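Local coordinates for probable dehydrogenase (Bordetella bronchiseptica, PDB 3MOI), which probably catalyses an NAD(P)-dependent oxidation or reduction of a still unidentified substrate, as a member of the GFO/IDH/MocA family of dehydrogenases, at residues F5-L10 with E42-E47; R159-E164 with P206-E211; I186-G191 with P357-A362. All blocks are in the same frame, centred on the assembly; numbering follows the deposited sequence.

Contact 1. Residues F5-L10 with E42-E47; sequences FGICGL and ERFGKE
Leu10 sets its methyl CD2 squarely over one face of the Phe44 ring, and this CH-pi contact is the tight part of the meeting between the turn just after strand 3-8 and helix 38-48. The methyl lies 3.6 Å from the ring centroid, with the line between them only 4° from the ring normal, so Leu10 CD2 is nearly equidistant from all six ring carbons. The other methyl serves the root of the ring: Leu10 CD1 is 3.9 Å from Phe44 CG, and comes as near to Phe44 CB. Phe44 reaches inward because its CG stands anti to the backbone N (chi1 -170°), which carries the ring off the helix toward the strand. Ile7 adds a looser touch, its CD1 meeting Phe44 CZ obliquely at 4.3 Å. All three residues are buried and the contact is wholly apolar. The exposed residues of the helix differ in kind: Glu42, Arg43, Lys46 and Glu47 take no part in this packing against 5-10, although Arg43 has a salt bridge to Asp39 and a hydrogen bond to the carbonyl of Phe280. Gly9, directly before Leu10, belongs to a sequence that fits the glycine-rich GxGxxG turn of Rossmann folds, consistent with a dinucleotide-binding loop here. The Phe44 ring also stacks with Tyr48 and meets Phe280 edge-to-face. Strand 3-8 runs between parallel strands 28-34 and 67-70, and Ala19 of helix 12-24 and Ala33 of strand 28-34 complete the apolar layer in which helix 38-48 rests against the sheet.

Contact 2. Residues R159-E164 with P206-E211; sequences RPRRPE and PKRPTE
Arg208 reaches across from the 206-211 loop and brings its guanidinium beside the backbone and side chain of 159-164. The carbonyl O of Arg159 approaches that guanidinium edge-on, but at 3.6 Å from Arg208 NH1 it makes a polar approach and not a hydrogen bond. Arg161 meets the same group with its aliphatic part: its CG is 4.2 Å from Arg208 NH1, and its CB is as far from Arg208 NH2. The two arginine side chains cross at about a right angle, with their guanidinium planes 34° apart. A bend at chi3 (105°) turns the end of Arg208 into this position. One shell further out, Glu270 OE2 bridges the two loops of this GFO/IDH/MocA C-terminal domain, taking a salt bridge from Arg208 NH2 and a hydrogen bond from the backbone N of Arg161. The head of Arg161 is held separately by Glu165, the carbonyl of Phe156 and a cation-pi contact with the Phe156 ring. The two like charges, 5.5 Å apart from Arg161 NE to Arg208 NH1, are probably offset by Glu165 and Glu270.

Contact 3. Residues I186-G191 with P357-A362; sequences IKTITG and PALRDA
Helix 179-190 passes the loop that follows helix 340-352 with Thr188 nearest to Leu359, 8.7 Å from CA to CA, just before the helix ends and Gly191 leaves helical geometry with a positive phi of 60°. Thr188 carries the helix side of the contact. Its OG1 accepts a weak hydrogen bond from Arg360 NH2, 3.3 Å long and bent to 127° at the hydrogen, while Arg360 NH2 also lies 3.7 Å from the methyl CG2 of Thr188. The stronger polar partner of the threonine hydroxyl is the carbonyl of Asp184, one turn earlier in the same helix. Arg360 sits at the centre of an inverse gamma turn, and its side chain, extended from CG to NE, runs nearly perpendicular to that of Thr188. Within the loop, Leu359 CD2 packs 3.6 Å above the guanidinium plane of Arg360, not over its centre but near the outer atoms; the same methyl reaches Thr188 OG1 at 4.4 Å. The contact sets a helix of the mixed-sheet part against a loop that adjoins the Rossmann sheet: helix 179-190 packs on strands 145-153 and 225-231 of the large mixed sheet, as in the C-terminal domain of GFO/IDH/MocA proteins, whereas Arg360 pairs through its backbone with Val120, the last residue of strand 118-120, the outermost strand at one edge of the parallel sheet. The guanidinium is held mainly from outside the contact, by a salt bridge from NH1 to Glu347 of helix 340-352 and a hydrogen bond from NE to Ser125. Directly after Arg360, Asp361 occupies the N-cap position of helix 362-381, its OD1 accepting a hydrogen bond from the backbone N of Trp364.

Contact 1 closes early in the chain, inside the Rossmann-type range, before either of the others opens; contacts 2 and 3 then alternate, 159-164 and 186-191 coming before 206-211 and 357-362. The three centres are nearly evenly spread, 28 to 30 Å apart, and none of the contacts touches another. Contact 1 belongs to the parallel sheet. Contact 2 lies within the C-terminal part, joining loops that follow strands 145-153 and 194-202 of the mixed sheet. Contact 3, across the chain's centre from contact 2, lies where a helix covering that sheet meets the loop adjoining strand 118-120, an arrangement consistent with a two-domain fold.

Contact 1. Residues F5-L10 with E42-E47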
ATOM      1  N   PHE A   5     -12.920  22.804  31.213  1.00 35.86           N
ATOM      2  CA  PHE A   5     -12.963  21.379  30.959  1.00 36.33           C
ATOM      3  C   PHE A   5     -12.808  20.603  32.220  1.00 35.64           C
ATOM      4  O   PHE A   5     -11.992  20.969  33.050  1.00 35.11           O
ATOM      5  CB  PHE A   5     -11.797  20.948  30.088  1.00 36.21           C
ATOM      6  CG  PHE A   5     -12.102  20.914  28.661  1.00 38.23           C
ATOM      7  CD1 PHE A   5     -11.647  21.920  27.812  1.00 41.96           C
ATOM      8  CD2 PHE A   5     -12.853  19.883  28.130  1.00 38.84           C
ATOM      9  CE1 PHE A   5     -11.924  21.868  26.447  1.00 40.44           C
ATOM     10  CE2 PHE A   5     -13.143  19.840  26.776  1.00 36.89           C
ATOM     11  CZ  PHE A   5     -12.672  20.819  25.946  1.00 39.04           C
ATOM     12  N   GLY A   6     -13.577  19.526  32.348  1.00 35.46           N
ATOM     13  CA  GLY A   6     -13.252  18.478  33.321  1.00 36.21           C
ATOM     14  C   GLY A   6     -12.682  17.245  32.600  1.00 36.22           C
ATOM     15  O   GLY A   6     -13.221  16.849  31.576  1.00 36.59           O
ATOM     16  N   ILE A   7     -11.631  16.628  33.129  1.00 35.54           N
ATOM     17  CA  ILE A   7     -11.140  15.389  32.565  1.00 36.18           C
ATOM     18  C   ILE A   7     -11.693  14.197  33.280  1.00 36.98           C
ATOM     19  O   ILE A   7     -11.619  14.118  34.477  1.00 38.45           O
ATOM     20  CB  ILE A   7      -9.642  15.274  32.613  1.00 35.67           C
ATOM     21  CG1 ILE A   7      -8.999  16.479  31.921  1.00 34.98           C
ATOM     22  CG2 ILE A   7      -9.236  14.001  31.903  1.00 36.16           C
ATOM     23  CD1 ILE A   7      -7.535  16.280  31.606  1.00 31.39           C
ATOM     24  N   CYS A   8     -12.257  13.243  32.556  1.00 38.58           N
ATOM     25  CA  CYS A   8     -12.938  12.093  33.203  1.00 39.83           C
ATOM     26  C   CYS A   8     -12.299  10.821  32.742  1.00 39.50           C
ATOM     27  O   CYS A   8     -12.584  10.374  31.624  1.00 39.63           O
ATOM     28  CB  CYS A   8     -14.413  12.080  32.804  1.00 40.70           C
ATOM     29  SG  CYS A   8     -15.317  10.511  33.074  1.00 45.63           S
ATOM     30  N   GLY A   9     -11.431  10.261  33.596  1.00 38.75           N
ATOM     31  CA  GLY A   9     -10.662   9.079  33.289  1.00 37.93           C
ATOM     32  C   GLY A   9      -9.230   9.519  33.087  1.00 37.88           C
ATOM     33  O   GLY A   9      -8.948  10.221  32.140  1.00 37.66           O
ATOM     34  N   LEU A  10      -8.317   9.092  33.970  1.00 37.80           N
ATOM     35  CA  LEU A  10      -6.970   9.626  33.997  1.00 37.49           C
ATOM     36  C   LEU A  10      -5.939   8.568  33.690  1.00 38.53           C
ATOM     37  O   LEU A  10      -4.918   8.446  34.382  1.00 39.54           O
ATOM     38  CB  LEU A  10      -6.701  10.250  35.362  1.00 36.88           C
ATOM     39  CG  LEU A  10      -7.304  11.647  35.658  1.00 36.34           C
ATOM     40  CD1 LEU A  10      -7.181  12.003  37.142  1.00 32.51           C
ATOM     41  CD2 LEU A  10      -6.712  12.776  34.783  1.00 30.30           C
ATOM     42  N   GLU A  42      -5.332  11.871  43.043  1.00 46.32           N
ATOM     43  CA  GLU A  42      -4.830  12.799  44.077  1.00 47.01           C
ATOM     44  C   GLU A  42      -3.537  13.440  43.586  1.00 45.75           C
ATOM     45  O   GLU A  42      -3.351  14.650  43.629  1.00 44.23           O
ATOM     46  CB  GLU A  42      -4.559  12.019  45.370  1.00 47.73           C
ATOM     47  CG  GLU A  42      -4.844  12.790  46.647  1.00 53.89           C
ATOM     48  CD  GLU A  42      -6.233  12.463  47.264  1.00 60.03           C
ATOM     49  OE1 GLU A  42      -6.388  11.301  47.780  1.00 63.89           O
ATOM     50  OE2 GLU A  42      -7.129  13.367  47.237  1.00 59.59           O
ATOM     51  N   ARG A  43      -2.661  12.586  43.069  1.00 45.56           N
ATOM     52  CA  ARG A  43      -1.398  13.003  42.457  1.00 45.18           C
ATOM     53  C   ARG A  43      -1.719  14.034  41.365  1.00 44.21           C
ATOM     54  O   ARG A  43      -1.181  15.155  41.359  1.00 43.74           O
ATOM     55  CB  ARG A  43      -0.659  11.768  41.938  1.00 45.44           C
ATOM     56  CG  ARG A  43       0.862  11.761  42.169  1.00 47.69           C
ATOM     57  CD  ARG A  43       1.427  10.421  42.807  1.00 49.32           C
ATOM     58  NE  ARG A  43       0.711   9.171  42.466  1.00 51.30           N
ATOM     59  CZ  ARG A  43       0.626   8.631  41.232  1.00 52.84           C
ATOM     60  NH1 ARG A  43       1.172   9.236  40.162  1.00 51.92           N
ATOM     61  NH2 ARG A  43      -0.043   7.485  41.050  1.00 51.89           N
ATOM     62  N   PHE A  44      -2.678  13.697  40.510  1.00 43.23           N
ATOM     63  CA  PHE A  44      -3.104  14.611  39.454  1.00 42.74           C
ATOM     64  C   PHE A  44      -3.721  15.926  39.973  1.00 42.57           C
ATOM     65  O   PHE A  44      -3.421  17.014  39.477  1.00 41.84           O
ATOM     66  CB  PHE A  44      -4.073  13.896  38.525  1.00 43.45           C
ATOM     67  CG  PHE A  44      -4.385  14.654  37.305  1.00 41.47           C
ATOM     68  CD1 PHE A  44      -3.596  14.532  36.200  1.00 39.98           C
ATOM     69  CD2 PHE A  44      -5.476  15.493  37.266  1.00 41.57           C
ATOM     70  CE1 PHE A  44      -3.877  15.243  35.056  1.00 41.11           C
ATOM     71  CE2 PHE A  44      -5.772  16.210  36.127  1.00 42.19           C
ATOM     72  CZ  PHE A  44      -4.959  16.085  35.012  1.00 40.34           C
ATOM     73  N   GLY A  45      -4.560  15.840  40.989  1.00 42.75           N
ATOM     74  CA  GLY A  45      -5.055  17.048  41.626  1.00 43.09           C
ATOM     75  C   GLY A  45      -3.953  17.981  42.152  1.00 43.76           C
ATOM     76  O   GLY A  45      -4.091  19.203  42.013  1.00 44.10           O
ATOM     77  N   LYS A  46      -2.895  17.428  42.771  1.00 43.83           N
ATOM     78  CA  LYS A  46      -1.761  18.232  43.271  1.00 44.26           C
ATOM     79  C   LYS A  46      -1.057  18.922  42.109  1.00 44.05           C
ATOM     80  O   LYS A  46      -0.891  20.123  42.112  1.00 44.26           O
ATOM     81  CB  LYS A  46      -0.694  17.387  44.061  1.00 44.74           C
ATOM     82  CG  LYS A  46      -0.797  17.407  45.626  1.00 45.69           C
ATOM     83  CD  LYS A  46       0.278  16.577  46.369  1.00 47.98           C
ATOM     84  CE  LYS A  46       0.579  17.104  47.845  1.00 50.16           C
ATOM     85  NZ  LYS A  46       1.695  16.377  48.609  1.00 49.29           N
ATOM     86  N   GLU A  47      -0.635  18.156  41.109  1.00 43.93           N
ATOM     87  CA  GLU A  47       0.155  18.721  39.998  1.00 43.37           C
ATOM     88  C   GLU A  47      -0.563  19.811  39.171  1.00 42.52           C
ATOM     89  O   GLU A  47       0.080  20.793  38.778  1.00 42.70           O
ATOM     90  CB  GLU A  47       0.622  17.601  39.076  1.00 43.61           C
ATOM     91  CG  GLU A  47       1.170  18.059  37.740  1.00 45.20           C
ATOM     92  CD  GLU A  47       2.654  18.391  37.750  1.00 48.75           C
ATOM     93  OE1 GLU A  47       3.238  18.737  38.813  1.00 45.72           O
ATOM     94  OE2 GLU A  47       3.232  18.289  36.636  1.00 52.73           O
TER

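Contact 2. Residues R159-E164 with P206-E211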
ATOM      1  N   ARG A 159       3.408  -3.624  22.520  1.00 41.37           N
ATOM      2  CA  ARG A 159       3.498  -2.654  23.590  1.00 41.98           C
ATOM      3  C   ARG A 159       2.850  -3.298  24.813  1.00 43.41           C
ATOM      4  O   ARG A 159       2.118  -4.262  24.693  1.00 43.92           O
ATOM      5  CB  ARG A 159       2.761  -1.367  23.211  1.00 41.86           C
ATOM      6  CG  ARG A 159       3.180  -0.831  21.865  1.00 40.56           C
ATOM      7  CD  ARG A 159       2.692   0.559  21.603  1.00 40.49           C
ATOM      8  NE  ARG A 159       2.946   0.900  20.208  1.00 40.60           N
ATOM      9  CZ  ARG A 159       2.181   1.674  19.432  1.00 38.07           C
ATOM     10  NH1 ARG A 159       1.075   2.252  19.897  1.00 36.87           N
ATOM     11  NH2 ARG A 159       2.536   1.852  18.163  1.00 36.46           N
ATOM     12  N   PRO A 160       3.160  -2.807  26.004  1.00 45.14           N
ATOM     13  CA  PRO A 160       2.642  -3.425  27.217  1.00 46.14           C
ATOM     14  C   PRO A 160       1.124  -3.306  27.396  1.00 46.51           C
ATOM     15  O   PRO A 160       0.614  -2.210  27.403  1.00 45.83           O
ATOM     16  CB  PRO A 160       3.370  -2.654  28.328  1.00 46.35           C
ATOM     17  CG  PRO A 160       4.652  -2.261  27.719  1.00 46.56           C
ATOM     18  CD  PRO A 160       4.334  -1.961  26.283  1.00 46.00           C
ATOM     19  N   ARG A 161       0.444  -4.436  27.605  1.00 47.48           N
ATOM     20  CA  ARG A 161      -1.011  -4.489  27.614  1.00 48.13           C
ATOM     21  C   ARG A 161      -1.594  -5.248  28.784  1.00 48.92           C
ATOM     22  O   ARG A 161      -1.005  -6.203  29.292  1.00 48.81           O
ATOM     23  CB  ARG A 161      -1.500  -5.194  26.357  1.00 48.38           C
ATOM     24  CG  ARG A 161      -1.025  -4.604  25.061  1.00 48.04           C
ATOM     25  CD  ARG A 161      -1.882  -3.441  24.588  1.00 46.77           C
ATOM     26  NE  ARG A 161      -1.269  -2.848  23.402  1.00 44.78           N
ATOM     27  CZ  ARG A 161      -1.413  -1.584  23.005  1.00 43.67           C
ATOM     28  NH1 ARG A 161      -2.159  -0.702  23.681  1.00 39.61           N
ATOM     29  NH2 ARG A 161      -0.777  -1.189  21.909  1.00 45.11           N
ATOM     30  N   ARG A 162      -2.791  -4.842  29.170  1.00 49.97           N
ATOM     31  CA  ARG A 162      -3.572  -5.591  30.115  1.00 51.50           C
ATOM     32  C   ARG A 162      -4.197  -6.750  29.336  1.00 52.03           C
ATOM     33  O   ARG A 162      -4.406  -6.643  28.126  1.00 51.84           O
ATOM     34  CB  ARG A 162      -4.631  -4.677  30.754  1.00 52.17           C
ATOM     35  CG  ARG A 162      -4.024  -3.576  31.650  1.00 53.82           C
ATOM     36  CD  ARG A 162      -5.097  -2.789  32.415  1.00 57.76           C
ATOM     37  NE  ARG A 162      -4.557  -1.805  33.391  1.00 60.42           N
ATOM     38  CZ  ARG A 162      -4.248  -0.522  33.137  1.00 59.84           C
ATOM     39  NH1 ARG A 162      -4.378   0.013  31.916  1.00 60.73           N
ATOM     40  NH2 ARG A 162      -3.805   0.240  34.125  1.00 59.13           N
ATOM     41  N   PRO A 163      -4.490  -7.863  30.012  1.00 52.68           N
ATOM     42  CA  PRO A 163      -4.937  -9.042  29.276  1.00 52.93           C
ATOM     43  C   PRO A 163      -6.287  -8.891  28.587  1.00 52.69           C
ATOM     44  O   PRO A 163      -6.495  -9.486  27.539  1.00 53.78           O
ATOM     45  CB  PRO A 163      -4.953 -10.143  30.338  1.00 53.35           C
ATOM     46  CG  PRO A 163      -5.260  -9.402  31.621  1.00 53.83           C
ATOM     47  CD  PRO A 163      -4.608  -8.037  31.468  1.00 53.18           C
ATOM     48  N   GLU A 164      -7.192  -8.083  29.101  1.00 52.65           N
ATOM     49  CA  GLU A 164      -8.382  -7.759  28.298  1.00 52.24           C
ATOM     50  C   GLU A 164      -8.089  -7.034  26.954  1.00 50.86           C
ATOM     51  O   GLU A 164      -8.910  -7.083  26.023  1.00 51.24           O
ATOM     52  CB  GLU A 164      -9.379  -6.940  29.095  1.00 52.88           C
ATOM     53  CG  GLU A 164      -8.830  -5.572  29.611  1.00 56.43           C
ATOM     54  CD  GLU A 164      -8.302  -5.622  31.080  1.00 58.58           C
ATOM     55  OE1 GLU A 164      -7.792  -6.717  31.532  1.00 54.50           O
ATOM     56  OE2 GLU A 164      -8.420  -4.543  31.742  1.00 57.68           O
ATOM     57  N   PRO A 206      -0.730 -16.518  18.498  1.00 40.82           N
ATOM     58  CA  PRO A 206      -1.734 -17.141  19.345  1.00 41.46           C
ATOM     59  C   PRO A 206      -1.536 -16.876  20.816  1.00 41.83           C
ATOM     60  O   PRO A 206      -2.470 -17.078  21.567  1.00 42.14           O
ATOM     61  CB  PRO A 206      -1.574 -18.636  19.058  1.00 42.16           C
ATOM     62  CG  PRO A 206      -0.174 -18.797  18.547  1.00 41.75           C
ATOM     63  CD  PRO A 206       0.172 -17.491  17.859  1.00 40.98           C
ATOM     64  N   LYS A 207      -0.351 -16.431  21.241  1.00 42.43           N
ATOM     65  CA  LYS A 207      -0.185 -16.001  22.656  1.00 43.28           C
ATOM     66  C   LYS A 207      -0.841 -14.645  22.921  1.00 42.51           C
ATOM     67  O   LYS A 207      -1.080 -14.265  24.060  1.00 40.72           O
ATOM     68  CB  LYS A 207       1.293 -15.906  23.069  1.00 44.05           C
ATOM     69  CG  LYS A 207       2.120 -17.221  22.970  1.00 46.57           C
ATOM     70  CD  LYS A 207       3.659 -16.882  23.055  1.00 49.85           C
ATOM     71  CE  LYS A 207       4.622 -18.095  22.956  1.00 49.34           C
ATOM     72  NZ  LYS A 207       4.404 -19.034  24.056  1.00 48.38           N
ATOM     73  N   ARG A 208      -1.100 -13.911  21.850  1.00 42.59           N
ATOM     74  CA  ARG A 208      -1.725 -12.607  21.967  1.00 42.77           C
ATOM     75  C   ARG A 208      -2.848 -12.520  20.931  1.00 41.20           C
ATOM     76  O   ARG A 208      -2.741 -11.783  19.989  1.00 40.65           O
ATOM     77  CB  ARG A 208      -0.691 -11.484  21.753  1.00 43.31           C
ATOM     78  CG  ARG A 208       0.640 -11.669  22.466  1.00 43.78           C
ATOM     79  CD  ARG A 208       1.397 -10.347  22.576  1.00 46.50           C
ATOM     80  NE  ARG A 208       1.306  -9.852  23.949  1.00 51.41           N
ATOM     81  CZ  ARG A 208       1.320  -8.579  24.318  1.00 56.66           C
ATOM     82  NH1 ARG A 208       1.423  -7.591  23.439  1.00 58.75           N
ATOM     83  NH2 ARG A 208       1.230  -8.286  25.596  1.00 59.80           N
ATOM     84  N   PRO A 209      -3.944 -13.243  21.157  1.00 40.07           N
ATOM     85  CA  PRO A 209      -4.823 -13.637  20.072  1.00 39.81           C
ATOM     86  C   PRO A 209      -5.887 -12.626  19.748  1.00 38.41           C
ATOM     87  O   PRO A 209      -7.070 -12.912  19.839  1.00 39.15           O
ATOM     88  CB  PRO A 209      -5.444 -14.947  20.599  1.00 40.05           C
ATOM     89  CG  PRO A 209      -5.482 -14.792  22.030  1.00 40.18           C
ATOM     90  CD  PRO A 209      -4.426 -13.761  22.437  1.00 40.36           C
ATOM     91  N   THR A 210      -5.457 -11.441  19.361  1.00 36.36           N
ATOM     92  CA  THR A 210      -6.354 -10.476  18.852  1.00 34.93           C
ATOM     93  C   THR A 210      -5.803 -10.092  17.483  1.00 34.43           C
ATOM     94  O   THR A 210      -4.750 -10.518  17.100  1.00 34.42           O
ATOM     95  CB  THR A 210      -6.488  -9.268  19.784  1.00 35.17           C
ATOM     96  OG1 THR A 210      -7.494  -8.372  19.248  1.00 36.41           O
ATOM     97  CG2 THR A 210      -5.171  -8.535  19.932  1.00 33.74           C
ATOM     98  N   GLU A 211      -6.530  -9.278  16.739  1.00 33.39           N
ATOM     99  CA  GLU A 211      -6.115  -8.941  15.418  1.00 32.32           C
ATOM    100  C   GLU A 211      -4.873  -8.073  15.489  1.00 31.34           C
ATOM    101  O   GLU A 211      -4.875  -7.044  16.128  1.00 31.43           O
ATOM    102  CB  GLU A 211      -7.241  -8.208  14.682  1.00 32.17           C
ATOM    103  CG  GLU A 211      -8.378  -9.106  14.219  1.00 32.66           C
ATOM    104  CD  GLU A 211      -9.402  -9.448  15.279  1.00 34.59           C
ATOM    105  OE1 GLU A 211      -9.448  -8.710  16.286  1.00 34.24           O
ATOM    106  OE2 GLU A 211     -10.150 -10.481  15.115  1.00 39.06           O
TER

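Contact 3. Residues I186-G191 with P357-A362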
ATOM      1  N   ILE A 186      -9.403   8.685   6.115  1.00 32.33           N
ATOM      2  CA  ILE A 186      -9.923   8.495   4.767  1.00 31.83           C
ATOM      3  C   ILE A 186     -11.209   9.290   4.633  1.00 31.79           C
ATOM      4  O   ILE A 186     -11.349  10.066   3.734  1.00 32.86           O
ATOM      5  CB  ILE A 186     -10.122   7.043   4.478  1.00 31.98           C
ATOM      6  CG1 ILE A 186      -8.752   6.340   4.348  1.00 33.89           C
ATOM      7  CG2 ILE A 186     -10.884   6.851   3.240  1.00 31.69           C
ATOM      8  CD1 ILE A 186      -8.844   4.837   4.382  1.00 34.81           C
ATOM      9  N   LYS A 187     -12.128   9.173   5.563  1.00 31.34           N
ATOM     10  CA  LYS A 187     -13.295  10.014   5.523  1.00 31.87           C
ATOM     11  C   LYS A 187     -13.010  11.526   5.539  1.00 30.96           C
ATOM     12  O   LYS A 187     -13.699  12.315   4.875  1.00 29.99           O
ATOM     13  CB  LYS A 187     -14.157   9.691   6.688  1.00 33.43           C
ATOM     14  CG  LYS A 187     -14.764   8.266   6.633  1.00 36.18           C
ATOM     15  CD  LYS A 187     -16.066   8.284   7.438  1.00 38.26           C
ATOM     16  CE  LYS A 187     -15.867   8.096   8.845  1.00 38.12           C
ATOM     17  NZ  LYS A 187     -17.179   8.047   9.528  1.00 36.98           N
ATOM     18  N   THR A 188     -12.048  11.937   6.334  1.00 30.27           N
ATOM     19  CA  THR A 188     -11.746  13.338   6.446  1.00 30.80           C
ATOM     20  C   THR A 188     -11.148  13.902   5.139  1.00 32.25           C
ATOM     21  O   THR A 188     -11.623  14.899   4.612  1.00 32.63           O
ATOM     22  CB  THR A 188     -10.767  13.559   7.575  1.00 31.86           C
ATOM     23  OG1 THR A 188     -11.393  13.276   8.843  1.00 32.71           O
ATOM     24  CG2 THR A 188     -10.229  14.990   7.553  1.00 29.18           C
ATOM     25  N   ILE A 189     -10.122  13.223   4.585  1.00 33.14           N
ATOM     26  CA  ILE A 189      -9.515  13.625   3.339  1.00 31.33           C
ATOM     27  C   ILE A 189     -10.572  13.647   2.255  1.00 31.81           C
ATOM     28  O   ILE A 189     -10.588  14.569   1.467  1.00 32.23           O
ATOM     29  CB  ILE A 189      -8.385  12.677   2.953  1.00 31.28           C
ATOM     30  CG1 ILE A 189      -7.203  12.847   3.908  1.00 30.90           C
ATOM     31  CG2 ILE A 189      -7.891  12.910   1.511  1.00 28.09           C
ATOM     32  CD1 ILE A 189      -6.305  11.567   4.079  1.00 26.68           C
ATOM     33  N   THR A 190     -11.431  12.651   2.153  1.00 30.64           N
ATOM     34  CA  THR A 190     -12.242  12.638   0.977  1.00 31.46           C
ATOM     35  C   THR A 190     -13.558  13.323   1.151  1.00 32.39           C
ATOM     36  O   THR A 190     -14.180  13.679   0.201  1.00 33.06           O
ATOM     37  CB  THR A 190     -12.563  11.240   0.477  1.00 31.75           C
ATOM     38  OG1 THR A 190     -13.433  10.588   1.413  1.00 31.66           O
ATOM     39  CG2 THR A 190     -11.256  10.439   0.231  1.00 30.46           C
ATOM     40  N   GLY A 191     -14.029  13.493   2.362  1.00 33.50           N
ATOM     41  CA  GLY A 191     -15.439  13.862   2.531  1.00 33.62           C
ATOM     42  C   GLY A 191     -16.480  12.895   1.972  1.00 33.62           C
ATOM     43  O   GLY A 191     -17.606  13.292   1.799  1.00 33.35           O
ATOM     44  N   PRO A 357     -19.976  23.669  13.029  1.00 33.31           N
ATOM     45  CA  PRO A 357     -20.479  22.527  13.754  1.00 33.93           C
ATOM     46  C   PRO A 357     -19.471  21.414  13.683  1.00 33.88           C
ATOM     47  O   PRO A 357     -18.641  21.425  12.824  1.00 34.23           O
ATOM     48  CB  PRO A 357     -21.750  22.149  12.968  1.00 35.02           C
ATOM     49  CG  PRO A 357     -22.227  23.461  12.391  1.00 34.54           C
ATOM     50  CD  PRO A 357     -20.951  24.191  12.046  1.00 33.30           C
ATOM     51  N   ALA A 358     -19.488  20.488  14.617  1.00 33.86           N
ATOM     52  CA  ALA A 358     -18.473  19.456  14.644  1.00 34.00           C
ATOM     53  C   ALA A 358     -18.607  18.495  13.430  1.00 34.38           C
ATOM     54  O   ALA A 358     -19.679  18.124  13.068  1.00 35.92           O
ATOM     55  CB  ALA A 358     -18.615  18.712  15.905  1.00 33.16           C
ATOM     56  N   LEU A 359     -17.512  18.105  12.806  1.00 34.04           N
ATOM     57  CA  LEU A 359     -17.503  17.052  11.778  1.00 32.77           C
ATOM     58  C   LEU A 359     -17.592  15.653  12.420  1.00 32.83           C
ATOM     59  O   LEU A 359     -18.389  14.816  11.984  1.00 32.38           O
ATOM     60  CB  LEU A 359     -16.212  17.137  11.005  1.00 31.43           C
ATOM     61  CG  LEU A 359     -15.974  16.132   9.866  1.00 34.30           C
ATOM     62  CD1 LEU A 359     -17.054  16.122   8.714  1.00 26.07           C
ATOM     63  CD2 LEU A 359     -14.504  16.361   9.340  1.00 31.77           C
ATOM     64  N   ARG A 360     -16.742  15.406  13.424  1.00 31.82           N
ATOM     65  CA  ARG A 360     -16.663  14.128  14.047  1.00 31.96           C
ATOM     66  C   ARG A 360     -17.637  13.985  15.233  1.00 31.56           C
ATOM     67  O   ARG A 360     -17.253  13.820  16.420  1.00 29.65           O
ATOM     68  CB  ARG A 360     -15.241  13.850  14.480  1.00 33.11           C
ATOM     69  CG  ARG A 360     -14.231  13.906  13.309  1.00 35.89           C
ATOM     70  CD  ARG A 360     -12.789  13.920  13.766  1.00 39.08           C
ATOM     71  NE  ARG A 360     -11.934  14.296  12.637  1.00 44.94           N
ATOM     72  CZ  ARG A 360     -11.810  15.525  12.120  1.00 45.41           C
ATOM     73  NH1 ARG A 360     -12.436  16.577  12.642  1.00 46.53           N
ATOM     74  NH2 ARG A 360     -11.020  15.699  11.082  1.00 46.73           N
ATOM     75  N   ASP A 361     -18.915  14.007  14.900  1.00 30.80           N
ATOM     76  CA  ASP A 361     -19.910  13.976  15.936  1.00 31.20           C
ATOM     77  C   ASP A 361     -20.231  12.508  16.286  1.00 30.07           C
ATOM     78  O   ASP A 361     -19.518  11.575  15.918  1.00 29.45           O
ATOM     79  CB  ASP A 361     -21.143  14.735  15.462  1.00 31.32           C
ATOM     80  CG  ASP A 361     -21.945  13.944  14.465  1.00 35.44           C
ATOM     81  OD1 ASP A 361     -21.341  13.182  13.658  1.00 33.37           O
ATOM     82  OD2 ASP A 361     -23.203  14.041  14.544  1.00 45.79           O
ATOM     83  N   ALA A 362     -21.308  12.301  17.017  1.00 30.30           N
ATOM     84  CA  ALA A 362     -21.630  10.927  17.475  1.00 29.82           C
ATOM     85  C   ALA A 362     -22.002  10.062  16.258  1.00 29.61           C
ATOM     86  O   ALA A 362     -21.608   8.900  16.229  1.00 30.30           O
ATOM     87  CB  ALA A 362     -22.659  10.925  18.523  1.00 27.32           C
TER